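Local coordinates for penicillin-binding protein PbpB (Mycobacterium tuberculosis, PDB 6KGH), which synthesises cross-linked peptidoglycan from lipid intermediates in cell wall biogenesis and binds penicillin through its transpeptidase domain, at residues Q392-Y397 / R508-I513; N220-V225 / M388-M393. All blocks are in the same frame, centred on the assembly; numbering follows the deposited sequence.

Interaction 1 (Q392-Y397 / R508-I513); sequences QMTGMY and RYVIGI. With NA (sodium ion), chain E.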
ATOM      1  N   GLN A 392      -0.173   2.446   4.652  1.00 23.94           N
ATOM      2  CA  GLN A 392      -0.047   1.651   5.873  1.00 28.09           C
ATOM      3  C   GLN A 392      -0.156   0.165   5.572  1.00 26.77           C
ATOM      4  O   GLN A 392       0.603  -0.644   6.124  1.00 28.32           O
ATOM      5  CB  GLN A 392      -1.126   2.043   6.882  1.00 26.81           C
ATOM      6  CG  GLN A 392      -0.978   3.422   7.491  1.00 27.10           C
ATOM      7  CD  GLN A 392      -2.126   3.740   8.434  1.00 28.39           C
ATOM      8  OE1 GLN A 392      -3.275   3.410   8.148  1.00 29.43           O
ATOM      9  NE2 GLN A 392      -1.819   4.341   9.578  1.00 30.39           N
ATOM     10  N   MET A 393      -1.129  -0.215   4.730  1.00 25.71           N
ATOM     11  CA  MET A 393      -1.304  -1.619   4.357  1.00 24.78           C
ATOM     12  C   MET A 393      -0.040  -2.158   3.712  1.00 26.42           C
ATOM     13  O   MET A 393       0.474  -3.220   4.098  1.00 29.27           O
ATOM     14  CB  MET A 393      -2.506  -1.764   3.399  1.00 21.88           C
ATOM     15  CG  MET A 393      -2.798  -3.212   2.962  1.00 27.46           C
ATOM     16  SD  MET A 393      -3.982  -3.293   1.595  1.00 29.49           S
ATOM     17  CE  MET A 393      -2.921  -3.374   0.181  1.00 22.68           C
ATOM     18  N   THR A 394       0.487  -1.425   2.725  1.00 24.74           N
ATOM     19  CA  THR A 394       1.715  -1.850   2.056  1.00 27.07           C
ATOM     20  C   THR A 394       2.909  -1.836   3.008  1.00 27.06           C
ATOM     21  O   THR A 394       3.789  -2.700   2.910  1.00 29.42           O
ATOM     22  CB  THR A 394       1.967  -0.954   0.840  1.00 25.61           C
ATOM     23  OG1 THR A 394       0.742  -0.827   0.106  1.00 26.66           O
ATOM     24  CG2 THR A 394       3.006  -1.556  -0.087  1.00 26.20           C
ATOM     25  N   GLY A 395       2.946  -0.885   3.944  1.00 31.10           N
ATOM     26  CA  GLY A 395       4.015  -0.856   4.935  1.00 26.10           C
ATOM     27  C   GLY A 395       4.039  -2.090   5.821  1.00 30.20           C
ATOM     28  O   GLY A 395       5.118  -2.539   6.234  1.00 30.56           O
ATOM     29  N   MET A 396       2.863  -2.670   6.100  1.00 29.09           N
ATOM     30  CA  MET A 396       2.788  -3.898   6.892  1.00 27.74           C
ATOM     31  C   MET A 396       3.521  -5.031   6.200  1.00 30.74           C
ATOM     32  O   MET A 396       4.304  -5.759   6.823  1.00 30.15           O
ATOM     33  CB  MET A 396       1.327  -4.304   7.135  1.00 30.99           C
ATOM     34  CG  MET A 396       0.605  -3.537   8.215  1.00 34.83           C
ATOM     35  SD  MET A 396      -0.685  -4.537   8.999  1.00 34.40           S
ATOM     36  CE  MET A 396      -1.855  -4.824   7.661  1.00 29.78           C
ATOM     37  N   TYR A 397       3.268  -5.209   4.902  1.00 27.64           N
ATOM     38  CA  TYR A 397       3.930  -6.288   4.183  1.00 30.42           C
ATOM     39  C   TYR A 397       5.417  -6.011   3.969  1.00 29.63           C
ATOM     40  O   TYR A 397       6.208  -6.965   3.870  1.00 28.44           O
ATOM     41  CB  TYR A 397       3.187  -6.551   2.872  1.00 27.81           C
ATOM     42  CG  TYR A 397       1.878  -7.256   3.149  1.00 28.58           C
ATOM     43  CD1 TYR A 397       0.783  -6.560   3.669  1.00 27.91           C
ATOM     44  CD2 TYR A 397       1.746  -8.638   2.944  1.00 28.33           C
ATOM     45  CE1 TYR A 397      -0.435  -7.223   3.953  1.00 24.12           C
ATOM     46  CE2 TYR A 397       0.553  -9.307   3.230  1.00 28.59           C
ATOM     47  CZ  TYR A 397      -0.538  -8.590   3.736  1.00 26.46           C
ATOM     48  OH  TYR A 397      -1.724  -9.244   4.018  1.00 22.54           O
ATOM     49  N   ARG A 508      12.478  -7.895  -2.977  1.00 30.76           N
ATOM     50  CA  ARG A 508      12.913  -6.649  -3.607  1.00 32.01           C
ATOM     51  C   ARG A 508      11.848  -5.560  -3.606  1.00 32.01           C
ATOM     52  O   ARG A 508      12.155  -4.379  -3.375  1.00 30.42           O
ATOM     53  CB  ARG A 508      13.335  -6.916  -5.060  1.00 34.58           C
ATOM     54  CG  ARG A 508      14.501  -7.897  -5.227  1.00 44.09           C
ATOM     55  CD  ARG A 508      14.563  -8.390  -6.689  1.00 49.33           C
ATOM     56  NE  ARG A 508      15.549  -9.448  -6.928  1.00 50.48           N
ATOM     57  CZ  ARG A 508      16.746  -9.241  -7.473  1.00 51.98           C
ATOM     58  NH1 ARG A 508      17.109  -8.015  -7.833  1.00 51.12           N
ATOM     59  NH2 ARG A 508      17.576 -10.256  -7.671  1.00 45.82           N
ATOM     60  N   TYR A 509      10.609  -5.920  -3.900  1.00 27.24           N
ATOM     61  CA  TYR A 509       9.532  -4.957  -4.071  1.00 32.80           C
ATOM     62  C   TYR A 509       8.329  -5.406  -3.264  1.00 34.09           C
ATOM     63  O   TYR A 509       8.028  -6.602  -3.193  1.00 30.56           O
ATOM     64  CB  TYR A 509       9.123  -4.824  -5.536  1.00 32.59           C
ATOM     65  CG  TYR A 509      10.245  -4.371  -6.435  1.00 33.43           C
ATOM     66  CD1 TYR A 509      10.644  -3.042  -6.456  1.00 29.82           C
ATOM     67  CD2 TYR A 509      10.892  -5.268  -7.279  1.00 33.16           C
ATOM     68  CE1 TYR A 509      11.676  -2.626  -7.280  1.00 38.14           C
ATOM     69  CE2 TYR A 509      11.915  -4.858  -8.112  1.00 33.77           C
ATOM     70  CZ  TYR A 509      12.304  -3.538  -8.108  1.00 38.02           C
ATOM     71  OH  TYR A 509      13.325  -3.135  -8.933  1.00 44.81           O
ATOM     72  N   VAL A 510       7.634  -4.440  -2.675  1.00 29.41           N
ATOM     73  CA  VAL A 510       6.385  -4.690  -1.976  1.00 28.63           C
ATOM     74  C   VAL A 510       5.305  -3.907  -2.703  1.00 28.16           C
ATOM     75  O   VAL A 510       5.473  -2.712  -2.969  1.00 29.43           O
ATOM     76  CB  VAL A 510       6.470  -4.275  -0.499  1.00 29.19           C
ATOM     77  CG1 VAL A 510       5.188  -4.629   0.217  1.00 26.30           C
ATOM     78  CG2 VAL A 510       7.704  -4.914   0.162  1.00 29.51           C
ATOM     79  N   ILE A 511       4.216  -4.579  -3.052  1.00 25.86           N
ATOM     80  CA  ILE A 511       3.190  -3.986  -3.894  1.00 27.31           C
ATOM     81  C   ILE A 511       1.859  -4.095  -3.175  1.00 27.65           C
ATOM     82  O   ILE A 511       1.453  -5.194  -2.782  1.00 29.29           O
ATOM     83  CB  ILE A 511       3.111  -4.660  -5.271  1.00 22.86           C
ATOM     84  CG1 ILE A 511       4.446  -4.537  -5.996  1.00 27.00           C
ATOM     85  CG2 ILE A 511       1.945  -4.043  -6.102  1.00 26.56           C
ATOM     86  CD1 ILE A 511       4.639  -5.551  -7.128  1.00 31.77           C
ATOM     87  N   GLY A 512       1.176  -2.969  -3.034  1.00 25.83           N
ATOM     88  CA  GLY A 512      -0.160  -2.936  -2.453  1.00 24.55           C
ATOM     89  C   GLY A 512      -1.151  -2.270  -3.387  1.00 26.33           C
ATOM     90  O   GLY A 512      -0.867  -1.215  -3.957  1.00 24.35           O
ATOM     91  N   ILE A 513      -2.328  -2.875  -3.500  1.00 25.66           N
ATOM     92  CA  ILE A 513      -3.365  -2.493  -4.456  1.00 26.73           C
ATOM     93  C   ILE A 513      -4.694  -2.431  -3.723  1.00 25.72           C
ATOM     94  O   ILE A 513      -5.005  -3.314  -2.921  1.00 27.51           O
ATOM     95  CB  ILE A 513      -3.464  -3.519  -5.611  1.00 26.72           C
ATOM     96  CG1 ILE A 513      -2.167  -3.533  -6.430  1.00 30.00           C
ATOM     97  CG2 ILE A 513      -4.677  -3.231  -6.491  1.00 31.36           C
ATOM     98  CD1 ILE A 513      -1.939  -4.826  -7.188  1.00 28.68           C
TER
HETATM   99 NA    NA E 704      -4.157   2.113  10.536  1.00 37.85          NA
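Thr394 and Met393 of helix 390-401 sit on strand 509-516 where Gly512 bares its backbone, a helix-on-sheet packing inside the penicillin-binding transpeptidase fold, where a five-residue stretch of strand runs at 146° to the helix. Thr394 comes closest: its OG1 lies 3.4 Å from Gly512 CA, and the two CA atoms are only 5.0 Å apart. Gly512 has no side chain, and its CA faces the helix directly. Thr394 CG2, anti to the backbone N (the OG1 torsion is -47°), drops beside Gly512 N and meets Val510 CG1 at 3.8 Å, the two side chains sliding past each other in opposite directions. The same Val510 CG1 also lies 3.6 Å from Thr394 O and touches Tyr397 CB, so one methyl touches residues nearly a turn apart on the helix. Farther along the strand, Met393 stretches out from the helix and then bends at chi3 (95°), laying CE 3.7 Å from Ile513 O.

No hydrogen bond crosses between the two segments. Thr394 OG1 instead bonds to Leu390 O, one turn back in its own helix. Ile511 and Ile513 point to the far face of the sheet, packing on helix 531-544. Beyond CB the Tyr397 side chain leads away from the strand to Ile273, and it is about 8 Å from the side chain of Ser269, probably the acyl-ester nucleophile; its hydroxyl bonds to Val270 O. On the side of the helix turned from the strand, Gln392 reaches a sodium ion, with OE1 2.9 Å from the metal.

Interaction 2 (N220-V225 / M388-M393); sequences NVSAVV and MTLLQM. With NA (sodium ion), chain E.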
ATOM      1  N   ASN A 220     -12.673   3.535  -8.026  1.00 34.62           N
ATOM      2  CA  ASN A 220     -11.319   4.077  -8.060  1.00 32.14           C
ATOM      3  C   ASN A 220     -10.353   2.941  -7.765  1.00 30.36           C
ATOM      4  O   ASN A 220     -10.734   1.907  -7.215  1.00 30.19           O
ATOM      5  CB  ASN A 220     -11.121   5.242  -7.080  1.00 34.24           C
ATOM      6  CG  ASN A 220     -11.716   4.977  -5.718  1.00 39.38           C
ATOM      7  OD1 ASN A 220     -12.863   5.360  -5.422  1.00 41.21           O
ATOM      8  ND2 ASN A 220     -10.949   4.302  -4.879  1.00 34.24           N
ATOM      9  N   VAL A 221      -9.106   3.126  -8.187  1.00 29.88           N
ATOM     10  CA  VAL A 221      -8.056   2.133  -7.999  1.00 27.51           C
ATOM     11  C   VAL A 221      -6.808   2.896  -7.581  1.00 29.81           C
ATOM     12  O   VAL A 221      -6.593   4.034  -8.003  1.00 28.33           O
ATOM     13  CB  VAL A 221      -7.802   1.292  -9.281  1.00 29.35           C
ATOM     14  CG1 VAL A 221      -6.621   0.273  -9.094  1.00 26.91           C
ATOM     15  CG2 VAL A 221      -9.083   0.544  -9.719  1.00 27.68           C
ATOM     16  N   SER A 222      -5.998   2.274  -6.722  1.00 26.24           N
ATOM     17  CA  SER A 222      -4.739   2.862  -6.307  1.00 24.23           C
ATOM     18  C   SER A 222      -3.740   1.738  -6.066  1.00 29.21           C
ATOM     19  O   SER A 222      -4.117   0.585  -5.842  1.00 26.27           O
ATOM     20  CB  SER A 222      -4.907   3.732  -5.054  1.00 29.86           C
ATOM     21  OG  SER A 222      -5.642   3.043  -4.061  1.00 31.25           O
ATOM     22  N   ALA A 223      -2.458   2.088  -6.131  1.00 25.25           N
ATOM     23  CA  ALA A 223      -1.385   1.124  -5.947  1.00 28.95           C
ATOM     24  C   ALA A 223      -0.168   1.851  -5.386  1.00 28.32           C
ATOM     25  O   ALA A 223       0.053   3.036  -5.660  1.00 27.03           O
ATOM     26  CB  ALA A 223      -1.027   0.381  -7.253  1.00 22.88           C
ATOM     27  N   VAL A 224       0.605   1.125  -4.581  1.00 26.60           N
ATOM     28  CA  VAL A 224       1.843   1.617  -3.978  1.00 28.50           C
ATOM     29  C   VAL A 224       2.904   0.549  -4.177  1.00 30.57           C
ATOM     30  O   VAL A 224       2.641  -0.642  -3.955  1.00 25.68           O
ATOM     31  CB  VAL A 224       1.675   1.922  -2.474  1.00 28.98           C
ATOM     32  CG1 VAL A 224       3.049   2.208  -1.831  1.00 25.62           C
ATOM     33  CG2 VAL A 224       0.731   3.132  -2.263  1.00 28.50           C
ATOM     34  N   VAL A 225       4.086   0.961  -4.616  1.00 26.26           N
ATOM     35  CA  VAL A 225       5.236   0.075  -4.703  1.00 27.89           C
ATOM     36  C   VAL A 225       6.315   0.616  -3.763  1.00 30.91           C
ATOM     37  O   VAL A 225       6.761   1.761  -3.916  1.00 29.74           O
ATOM     38  CB  VAL A 225       5.772  -0.042  -6.141  1.00 26.82           C
ATOM     39  CG1 VAL A 225       6.985  -0.971  -6.155  1.00 30.00           C
ATOM     40  CG2 VAL A 225       4.674  -0.554  -7.136  1.00 25.79           C
ATOM     41  N   MET A 388      -7.275   1.583   7.550  1.00 27.31           N
ATOM     42  CA  MET A 388      -5.896   1.902   7.235  1.00 24.89           C
ATOM     43  C   MET A 388      -5.845   2.469   5.830  1.00 25.11           C
ATOM     44  O   MET A 388      -6.719   2.202   5.003  1.00 26.50           O
ATOM     45  CB  MET A 388      -4.987   0.662   7.300  1.00 27.65           C
ATOM     46  CG  MET A 388      -5.305  -0.385   6.204  1.00 27.19           C
ATOM     47  SD  MET A 388      -4.345  -1.939   6.366  1.00 26.83           S
ATOM     48  CE  MET A 388      -4.919  -2.474   7.972  1.00 24.49           C
ATOM     49  N   THR A 389      -4.788   3.225   5.562  1.00 26.35           N
ATOM     50  CA  THR A 389      -4.507   3.686   4.217  1.00 24.56           C
ATOM     51  C   THR A 389      -3.813   2.587   3.420  1.00 25.76           C
ATOM     52  O   THR A 389      -3.297   1.607   3.970  1.00 26.88           O
ATOM     53  CB  THR A 389      -3.631   4.941   4.249  1.00 27.55           C
ATOM     54  OG1 THR A 389      -2.367   4.605   4.822  1.00 28.19           O
ATOM     55  CG2 THR A 389      -4.287   6.050   5.085  1.00 27.61           C
ATOM     56  N   LEU A 390      -3.792   2.770   2.100  1.00 27.10           N
ATOM     57  CA  LEU A 390      -3.043   1.859   1.241  1.00 23.08           C
ATOM     58  C   LEU A 390      -1.568   1.834   1.626  1.00 26.27           C
ATOM     59  O   LEU A 390      -0.915   0.791   1.550  1.00 24.98           O
ATOM     60  CB  LEU A 390      -3.201   2.279  -0.232  1.00 26.29           C
ATOM     61  CG  LEU A 390      -2.555   1.313  -1.242  1.00 31.30           C
ATOM     62  CD1 LEU A 390      -3.121  -0.106  -1.057  1.00 24.36           C
ATOM     63  CD2 LEU A 390      -2.769   1.769  -2.692  1.00 28.49           C
ATOM     64  N   LEU A 391      -1.013   2.992   1.994  1.00 28.47           N
ATOM     65  CA  LEU A 391       0.401   3.050   2.356  1.00 25.57           C
ATOM     66  C   LEU A 391       0.674   2.260   3.633  1.00 26.40           C
ATOM     67  O   LEU A 391       1.643   1.489   3.705  1.00 26.62           O
ATOM     68  CB  LEU A 391       0.843   4.510   2.519  1.00 27.45           C
ATOM     69  CG  LEU A 391       2.333   4.714   2.849  1.00 27.17           C
ATOM     70  CD1 LEU A 391       3.249   4.196   1.738  1.00 24.55           C
ATOM     71  CD2 LEU A 391       2.569   6.197   3.079  1.00 29.78           C
ATOM     72  N   GLN A 392      -0.173   2.446   4.652  1.00 23.94           N
ATOM     73  CA  GLN A 392      -0.047   1.651   5.873  1.00 28.09           C
ATOM     74  C   GLN A 392      -0.156   0.165   5.572  1.00 26.77           C
ATOM     75  O   GLN A 392       0.603  -0.644   6.124  1.00 28.32           O
ATOM     76  CB  GLN A 392      -1.126   2.043   6.882  1.00 26.81           C
ATOM     77  CG  GLN A 392      -0.978   3.422   7.491  1.00 27.10           C
ATOM     78  CD  GLN A 392      -2.126   3.740   8.434  1.00 28.39           C
ATOM     79  OE1 GLN A 392      -3.275   3.410   8.148  1.00 29.43           O
ATOM     80  NE2 GLN A 392      -1.819   4.341   9.578  1.00 30.39           N
ATOM     81  N   MET A 393      -1.129  -0.215   4.730  1.00 25.71           N
ATOM     82  CA  MET A 393      -1.304  -1.619   4.357  1.00 24.78           C
ATOM     83  C   MET A 393      -0.040  -2.158   3.712  1.00 26.42           C
ATOM     84  O   MET A 393       0.474  -3.220   4.098  1.00 29.27           O
ATOM     85  CB  MET A 393      -2.506  -1.764   3.399  1.00 21.88           C
ATOM     86  CG  MET A 393      -2.798  -3.212   2.962  1.00 27.46           C
ATOM     87  SD  MET A 393      -3.982  -3.293   1.595  1.00 29.49           S
ATOM     88  CE  MET A 393      -2.921  -3.374   0.181  1.00 22.68           C
TER
HETATM   89 NA    NA E 704      -4.157   2.113  10.536  1.00 37.85          NA
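Leu390, in the first turn of helix 390-401, pushes its side chain against strand 221-227, the neighbour of strand 509-516 in the antiparallel sheet of the transpeptidase fold. The contacts across are van der Waals, without a hydrogen bond. Leu390 CD2 is the main probe: it packs 3.8 Å from Val224 CG2, those two side chains passing in opposite directions, and stands 3.5 Å from Ala223 N. Leu391 adds a looser touch at one side, its CD1 4.1 Å from Val224 CG1, so the two branches of Val224 are shared between consecutive leucines. Both leucines carry CG anti to the backbone N (chi1 -175° in Leu390), but only Leu390 points straight at the strand; Leu391 reaches it with a methyl and also touches Pro409.

A polar atom enters this apolar seam at Ser222, whose OG lies 3.4 Å from Leu390 CD2, a plain packing contact. The strand's backbone bonds go to its neighbours in the sheet, Ser222 with Met514 and Ala223 with Ala237, while Ala223 and Val221 point to the opposite face, where helix 199-216 packs.

Hydrogen bonds gather at the start of the helix, where Thr389 is the N-cap and forms a capping box with Gln392. Thr389 OG1 accepts from Gln392 N at 3.1 Å in a nearly straight bond. In return Gln392 OE1, the sodium ligand, accepts from Thr389 N at 3.0 Å, with the donor tilted 24° from the carbonyl plane.

Overall arrangement
Interactions 1 and 2 are both buried, and both set helix 390-401 on the same antiparallel sheet, their centres about 8 Å apart. Interaction 2 uses the helix start and strand 221-227; interaction 1 uses the turn that follows and the adjacent strand 509-516. The two join directly, by a probable hydrogen bond between Gly512 O and Val224 N and by Leu390 CD1 packing beside the Gly512–Ile513 peptide. Their chemistry differs with place: at 392-397 / 508-513 the helix backbone comes close over glycine, whereas at 220-225 / 388-393 longer leucine side chains span the gap. Interaction 1 also lies nearer the probable active-site serine, while interaction 2 lies away from it.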